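Local coordinates for protein high choriolytic enzyme 1 (Oryzias latipes, PDB 3VTG) that cleaves proteins of the inner layer of the fish egg envelope at hatching, as a zinc metalloendopeptidase of the astacin family, at residues A[29-41]-A[86-98]. Numbering follows the deposited sequence.
Sequences EYSGGEVATIEGA and INRGGCMYSGIIQ
Arg88 grips the carboxylate of Glu34 side-on with two nitrogens. Arg88 NE donates to Glu34 OE1 at 2.8 Å, nearly straight at 173°, and Arg88 NH2 donates to Glu34 OE2 at 2.9 Å. Both oxygens use their syn lone pairs. OE2 also accepts from Ser31 OG on its anti lone pair, and from Ser31 N above the carboxylate plane. This last bond, with a weak return from Glu34 N to Ser31 OG, makes a capping box at the start of helix 32-43. A water donates to both Glu34 OE1 and Arg88 O. Glu29 O sits over one guanidinium face, and Glu29 OE2 makes a long salt bridge to Arg88 NH1 (3.8 Å). An alanine in place of Glu34 would probably leave Arg88 with only this long contact among the acids here, and Ser31 N without its acceptor. Tyr30 OH donates to Ile86 O (2.6 Å), which lies at the ring edge. Met92 folds back through chi2 (60°) and chi3 (67°), placing Met92 CE 3.5 Å from Tyr30 CE1 and its sulfur against Thr37 CG2. Further along, Ile97 CG2 packs on Ala41 CB. Segment 32-41 crosses segment 94-98, the start of zinc-binding helix 94-105, while Tyr30 and Ile38 touch Val65 of strand 62-66 in the main sheet.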
ATOM      1  N   GLU A  29      -4.156 -22.609  -1.070  1.00 10.11           N
ATOM      2  CA  GLU A  29      -5.607 -22.391  -1.059  1.00 10.34           C
ATOM      3  C   GLU A  29      -6.096 -21.751  -2.360  1.00 10.15           C
ATOM      4  O   GLU A  29      -7.195 -22.045  -2.831  1.00 10.36           O
ATOM      5  CB  GLU A  29      -6.030 -21.531   0.139  1.00 10.83           C
ATOM      6  CG  GLU A  29      -7.542 -21.385   0.279  1.00 11.47           C
ATOM      7  CD  GLU A  29      -7.977 -20.500   1.433  1.00 11.93           C
ATOM      8  OE1 GLU A  29      -7.114 -20.012   2.191  1.00 12.33           O
ATOM      9  OE2 GLU A  29      -9.203 -20.299   1.586  1.00 12.85           O
ATOM     10  N   TYR A  30      -5.279 -20.874  -2.934  1.00  9.72           N
ATOM     11  CA  TYR A  30      -5.651 -20.168  -4.156  1.00  9.52           C
ATOM     12  C   TYR A  30      -5.638 -21.083  -5.376  1.00  9.73           C
ATOM     13  O   TYR A  30      -4.725 -21.895  -5.539  1.00  9.87           O
ATOM     14  CB  TYR A  30      -4.707 -18.994  -4.402  1.00  9.19           C
ATOM     15  CG  TYR A  30      -4.735 -17.900  -3.356  1.00  8.93           C
ATOM     16  CD1 TYR A  30      -5.785 -16.986  -3.300  1.00  8.98           C
ATOM     17  CD2 TYR A  30      -3.690 -17.759  -2.445  1.00  8.93           C
ATOM     18  CE1 TYR A  30      -5.800 -15.973  -2.354  1.00  8.81           C
ATOM     19  CE2 TYR A  30      -3.693 -16.747  -1.500  1.00  8.82           C
ATOM     20  CZ  TYR A  30      -4.747 -15.857  -1.457  1.00  8.78           C
ATOM     21  OH  TYR A  30      -4.744 -14.847  -0.523  1.00  8.69           O
ATOM     22  N   SER A  31      -6.649 -20.935  -6.229  1.00  9.80           N
ATOM     23  CA  SER A  31      -6.684 -21.614  -7.524  1.00  9.93           C
ATOM     24  C   SER A  31      -5.627 -21.024  -8.453  1.00 10.07           C
ATOM     25  O   SER A  31      -5.089 -19.945  -8.185  1.00 10.17           O
ATOM     26  CB  SER A  31      -8.065 -21.471  -8.166  1.00  9.95           C
ATOM     27  OG  SER A  31      -8.353 -20.114  -8.455  1.00  9.97           O
ATOM     28  N   GLY A  32      -5.349 -21.722  -9.552  1.00 10.23           N
ATOM     29  CA  GLY A  32      -4.418 -21.234 -10.570  1.00 10.48           C
ATOM     30  C   GLY A  32      -4.781 -19.852 -11.092  1.00 10.53           C
ATOM     31  O   GLY A  32      -3.905 -19.014 -11.307  1.00 10.88           O
ATOM     32  N   GLY A  33      -6.075 -19.616 -11.292  1.00 10.44           N
ATOM     33  CA  GLY A  33      -6.572 -18.321 -11.752  1.00 10.39           C
ATOM     34  C   GLY A  33      -6.303 -17.208 -10.755  1.00 10.19           C
ATOM     35  O   GLY A  33      -5.950 -16.092 -11.137  1.00 10.18           O
ATOM     36  N   GLU A  34      -6.464 -17.515  -9.472  1.00  9.96           N
ATOM     37  CA  GLU A  34      -6.225 -16.542  -8.408  1.00  9.88           C
ATOM     38  C   GLU A  34      -4.738 -16.213  -8.260  1.00  9.75           C
ATOM     39  O   GLU A  34      -4.368 -15.050  -8.076  1.00  9.64           O
ATOM     40  CB  GLU A  34      -6.820 -17.036  -7.091  1.00  9.92           C
ATOM     41  CG  GLU A  34      -8.340 -16.989  -7.062  1.00 10.03           C
ATOM     42  CD  GLU A  34      -8.919 -17.820  -5.939  1.00 10.09           C
ATOM     43  OE1 GLU A  34      -9.423 -17.228  -4.965  1.00 10.23           O
ATOM     44  OE2 GLU A  34      -8.854 -19.067  -6.019  1.00 10.08           O
ATOM     45  N   VAL A  35      -3.890 -17.238  -8.349  1.00  9.67           N
ATOM     46  CA  VAL A  35      -2.440 -17.041  -8.402  1.00  9.64           C
ATOM     47  C   VAL A  35      -2.083 -16.097  -9.554  1.00  9.63           C
ATOM     48  O   VAL A  35      -1.297 -15.163  -9.380  1.00  9.70           O
ATOM     49  CB  VAL A  35      -1.678 -18.379  -8.560  1.00  9.64           C
ATOM     50  CG1 VAL A  35      -0.197 -18.128  -8.816  1.00  9.76           C
ATOM     51  CG2 VAL A  35      -1.855 -19.252  -7.326  1.00  9.77           C
ATOM     52  N   ALA A  36      -2.677 -16.335 -10.722  1.00  9.53           N
ATOM     53  CA  ALA A  36      -2.431 -15.502 -11.902  1.00  9.49           C
ATOM     54  C   ALA A  36      -2.845 -14.042 -11.692  1.00  9.47           C
ATOM     55  O   ALA A  36      -2.166 -13.135 -12.171  1.00  9.39           O
ATOM     56  CB  ALA A  36      -3.107 -16.093 -13.131  1.00  9.63           C
ATOM     57  N   THR A  37      -3.937 -13.825 -10.961  1.00  9.41           N
ATOM     58  CA  THR A  37      -4.387 -12.471 -10.631  1.00  9.36           C
ATOM     59  C   THR A  37      -3.366 -11.750  -9.751  1.00  9.32           C
ATOM     60  O   THR A  37      -3.019 -10.593 -10.006  1.00  9.22           O
ATOM     61  CB  THR A  37      -5.785 -12.482  -9.974  1.00  9.44           C
ATOM     62  OG1 THR A  37      -6.735 -13.028 -10.897  1.00  9.62           O
ATOM     63  CG2 THR A  37      -6.230 -11.074  -9.587  1.00  9.49           C
ATOM     64  N   ILE A  38      -2.877 -12.449  -8.731  1.00  9.21           N
ATOM     65  CA  ILE A  38      -1.868 -11.903  -7.826  1.00  9.22           C
ATOM     66  C   ILE A  38      -0.576 -11.583  -8.585  1.00  9.34           C
ATOM     67  O   ILE A  38      -0.028 -10.488  -8.450  1.00  9.20           O
ATOM     68  CB  ILE A  38      -1.597 -12.857  -6.640  1.00  9.21           C
ATOM     69  CG1 ILE A  38      -2.866 -13.015  -5.791  1.00  9.27           C
ATOM     70  CG2 ILE A  38      -0.436 -12.351  -5.785  1.00  9.16           C
ATOM     71  CD1 ILE A  38      -2.901 -14.270  -4.942  1.00  9.34           C
ATOM     72  N   GLU A  39      -0.112 -12.524  -9.404  1.00  9.52           N
ATOM     73  CA  GLU A  39       1.118 -12.319 -10.166  1.00  9.94           C
ATOM     74  C   GLU A  39       0.949 -11.225 -11.226  1.00  9.88           C
ATOM     75  O   GLU A  39       1.892 -10.490 -11.520  1.00  9.92           O
ATOM     76  CB  GLU A  39       1.637 -13.640 -10.755  1.00 10.42           C
ATOM     77  CG  GLU A  39       2.113 -14.623  -9.684  1.00 10.93           C
ATOM     78  CD  GLU A  39       2.839 -15.849 -10.224  1.00 11.31           C
ATOM     79  OE1 GLU A  39       2.540 -16.284 -11.359  1.00 11.96           O
ATOM     80  OE2 GLU A  39       3.705 -16.397  -9.500  1.00 11.59           O
ATOM     81  N   GLY A  40      -0.259 -11.101 -11.774  1.00  9.93           N
ATOM     82  CA  GLY A  40      -0.583 -10.022 -12.707  1.00 10.15           C
ATOM     83  C   GLY A  40      -0.436  -8.651 -12.070  1.00 10.09           C
ATOM     84  O   GLY A  40       0.130  -7.734 -12.670  1.00 10.37           O
ATOM     85  N   ALA A  41      -0.938  -8.516 -10.843  1.00  9.94           N
ATOM     86  CA  ALA A  41      -0.810  -7.275 -10.084  1.00  9.87           C
ATOM     87  C   ALA A  41       0.649  -6.946  -9.784  1.00  9.85           C
ATOM     88  O   ALA A  41       1.048  -5.784  -9.823  1.00  9.71           O
ATOM     89  CB  ALA A  41      -1.618  -7.349  -8.800  1.00  9.86           C
ATOM     90  N   ILE A  86      -4.689 -11.448   1.066  1.00  8.46           N
ATOM     91  CA  ILE A  86      -5.624 -11.147  -0.009  1.00  8.65           C
ATOM     92  C   ILE A  86      -6.803 -12.100   0.189  1.00  8.82           C
ATOM     93  O   ILE A  86      -6.786 -13.235  -0.295  1.00  8.62           O
ATOM     94  CB  ILE A  86      -4.975 -11.315  -1.411  1.00  8.61           C
ATOM     95  CG1 ILE A  86      -3.785 -10.358  -1.585  1.00  8.54           C
ATOM     96  CG2 ILE A  86      -5.993 -11.123  -2.532  1.00  8.65           C
ATOM     97  CD1 ILE A  86      -4.127  -8.879  -1.496  1.00  8.50           C
ATOM     98  N   ASN A  87      -7.809 -11.660   0.943  1.00  9.30           N
ATOM     99  CA  ASN A  87      -9.000 -12.479   1.134  1.00  9.89           C
ATOM    100  C   ASN A  87      -9.633 -12.784  -0.220  1.00 10.09           C
ATOM    101  O   ASN A  87      -9.837 -11.881  -1.033  1.00  9.91           O
ATOM    102  CB  ASN A  87     -10.011 -11.804   2.057  1.00 10.41           C
ATOM    103  CG  ASN A  87     -11.231 -12.670   2.307  1.00 10.71           C
ATOM    104  OD1 ASN A  87     -12.224 -12.579   1.584  1.00 11.25           O
ATOM    105  ND2 ASN A  87     -11.152 -13.535   3.312  1.00 11.05           N
ATOM    106  N   ARG A  88      -9.932 -14.061  -0.452  1.00 10.34           N
ATOM    107  CA  ARG A  88     -10.465 -14.524  -1.735  1.00 10.76           C
ATOM    108  C   ARG A  88     -11.797 -13.878  -2.109  1.00 11.05           C
ATOM    109  O   ARG A  88     -12.104 -13.729  -3.292  1.00 11.26           O
ATOM    110  CB  ARG A  88     -10.629 -16.042  -1.726  1.00 10.80           C
ATOM    111  CG  ARG A  88      -9.338 -16.817  -1.546  1.00 10.81           C
ATOM    112  CD  ARG A  88      -9.638 -18.296  -1.427  1.00 10.78           C
ATOM    113  NE  ARG A  88      -9.818 -18.914  -2.738  1.00 10.67           N
ATOM    114  CZ  ARG A  88     -10.241 -20.159  -2.930  1.00 10.60           C
ATOM    115  NH1 ARG A  88     -10.552 -20.933  -1.898  1.00 10.77           N
ATOM    116  NH2 ARG A  88     -10.351 -20.631  -4.162  1.00 10.62           N
ATOM    117  N   GLY A  89     -12.575 -13.499  -1.099  1.00 11.40           N
ATOM    118  CA  GLY A  89     -13.908 -12.940  -1.315  1.00 12.17           C
ATOM    119  C   GLY A  89     -13.945 -11.448  -1.575  1.00 12.66           C
ATOM    120  O   GLY A  89     -14.815 -10.971  -2.305  1.00 13.79           O
ATOM    121  N   GLY A  90     -13.013 -10.702  -0.989  1.00 12.64           N
ATOM    122  CA  GLY A  90     -13.079  -9.242  -1.060  1.00 12.36           C
ATOM    123  C   GLY A  90     -11.870  -8.495  -1.591  1.00 12.05           C
ATOM    124  O   GLY A  90     -11.912  -7.270  -1.724  1.00 12.68           O
ATOM    125  N   CYS A  91     -10.797  -9.216  -1.909  1.00 11.37           N
ATOM    126  CA  CYS A  91      -9.525  -8.564  -2.228  1.00 10.88           C
ATOM    127  C   CYS A  91      -8.907  -8.942  -3.573  1.00 10.52           C
ATOM    128  O   CYS A  91      -7.860  -8.403  -3.938  1.00 10.22           O
ATOM    129  CB  CYS A  91      -8.498  -8.834  -1.124  1.00 10.91           C
ATOM    130  SG  CYS A  91      -9.079  -8.551   0.557  1.00 11.11           S
ATOM    131  N   MET A  92      -9.534  -9.857  -4.310  1.00 10.21           N
ATOM    132  CA  MET A  92      -8.923 -10.386  -5.536  1.00 10.21           C
ATOM    133  C   MET A  92      -9.120  -9.454  -6.736  1.00 10.28           C
ATOM    134  O   MET A  92      -9.782  -9.798  -7.721  1.00 10.48           O
ATOM    135  CB  MET A  92      -9.421 -11.807  -5.827  1.00 10.19           C
ATOM    136  CG  MET A  92      -8.580 -12.583  -6.835  1.00 10.27           C
ATOM    137  SD  MET A  92      -6.855 -12.824  -6.355  1.00 10.30           S
ATOM    138  CE  MET A  92      -7.024 -13.925  -4.951  1.00 10.33           C
ATOM    139  N   TYR A  93      -8.536  -8.265  -6.625  1.00 10.24           N
ATOM    140  CA  TYR A  93      -8.620  -7.228  -7.645  1.00 10.30           C
ATOM    141  C   TYR A  93      -7.249  -6.594  -7.755  1.00  9.93           C
ATOM    142  O   TYR A  93      -6.594  -6.339  -6.741  1.00  9.63           O
ATOM    143  CB  TYR A  93      -9.671  -6.183  -7.260  1.00 11.07           C
ATOM    144  CG  TYR A  93     -11.042  -6.779  -7.061  1.00 11.65           C
ATOM    145  CD1 TYR A  93     -11.885  -7.015  -8.147  1.00 12.14           C
ATOM    146  CD2 TYR A  93     -11.491  -7.129  -5.787  1.00 11.99           C
ATOM    147  CE1 TYR A  93     -13.137  -7.576  -7.969  1.00 12.51           C
ATOM    148  CE2 TYR A  93     -12.744  -7.691  -5.600  1.00 12.46           C
ATOM    149  CZ  TYR A  93     -13.560  -7.910  -6.692  1.00 12.64           C
ATOM    150  OH  TYR A  93     -14.807  -8.464  -6.515  1.00 13.49           O
ATOM    151  N   SER A  94      -6.817  -6.341  -8.984  1.00  9.60           N
ATOM    152  CA  SER A  94      -5.458  -5.870  -9.236  1.00  9.45           C
ATOM    153  C   SER A  94      -5.057  -4.662  -8.386  1.00  9.22           C
ATOM    154  O   SER A  94      -4.003  -4.678  -7.757  1.00  8.92           O
ATOM    155  CB  SER A  94      -5.251  -5.569 -10.717  1.00  9.71           C
ATOM    156  OG  SER A  94      -3.878  -5.349 -10.982  1.00 10.09           O
ATOM    157  N   GLY A  95      -5.902  -3.633  -8.362  1.00  9.09           N
ATOM    158  CA  GLY A  95      -5.599  -2.403  -7.635  1.00  9.06           C
ATOM    159  C   GLY A  95      -5.434  -2.605  -6.140  1.00  8.83           C
ATOM    160  O   GLY A  95      -4.535  -2.028  -5.527  1.00  8.73           O
ATOM    161  N   ILE A  96      -6.304  -3.422  -5.550  1.00  8.78           N
ATOM    162  CA  ILE A  96      -6.216  -3.751  -4.128  1.00  8.76           C
ATOM    163  C   ILE A  96      -4.919  -4.505  -3.820  1.00  8.41           C
ATOM    164  O   ILE A  96      -4.231  -4.203  -2.833  1.00  8.40           O
ATOM    165  CB  ILE A  96      -7.455  -4.549  -3.658  1.00  8.98           C
ATOM    166  CG1 ILE A  96      -8.696  -3.644  -3.666  1.00  9.34           C
ATOM    167  CG2 ILE A  96      -7.236  -5.140  -2.269  1.00  9.10           C
ATOM    168  CD1 ILE A  96      -9.998  -4.347  -3.342  1.00  9.66           C
ATOM    169  N   ILE A  97      -4.573  -5.465  -4.675  1.00  8.21           N
ATOM    170  CA  ILE A  97      -3.338  -6.228  -4.494  1.00  8.05           C
ATOM    171  C   ILE A  97      -2.118  -5.304  -4.590  1.00  7.94           C
ATOM    172  O   ILE A  97      -1.212  -5.387  -3.763  1.00  7.92           O
ATOM    173  CB  ILE A  97      -3.238  -7.426  -5.469  1.00  8.04           C
ATOM    174  CG1 ILE A  97      -4.402  -8.400  -5.242  1.00  8.08           C
ATOM    175  CG2 ILE A  97      -1.904  -8.147  -5.296  1.00  8.10           C
ATOM    176  CD1 ILE A  97      -4.736  -9.267  -6.439  1.00  8.21           C
ATOM    177  N   GLN A  98      -2.123  -4.401  -5.570  1.00  7.82           N
ATOM    178  CA  GLN A  98      -1.053  -3.409  -5.716  1.00  7.76           C
ATOM    179  C   GLN A  98      -0.920  -2.516  -4.478  1.00  7.58           C
ATOM    180  O   GLN A  98       0.191  -2.224  -4.032  1.00  7.38           O
ATOM    181  CB  GLN A  98      -1.280  -2.548  -6.956  1.00  7.84           C
ATOM    182  CG  GLN A  98      -1.154  -3.293  -8.274  1.00  8.05           C
ATOM    183  CD  GLN A  98      -1.516  -2.411  -9.452  1.00  8.18           C
ATOM    184  OE1 GLN A  98      -0.984  -1.308  -9.601  1.00  8.39           O
ATOM    185  NE2 GLN A  98      -2.424  -2.886 -10.294  1.00  8.42           N
TER
HETATM  186  O   HOH W   1      -9.158 -23.534  -5.274  1.00 21.35           O
HETATM  187  O   HOH W   2     -10.591 -14.786  -5.306  1.00 11.49           O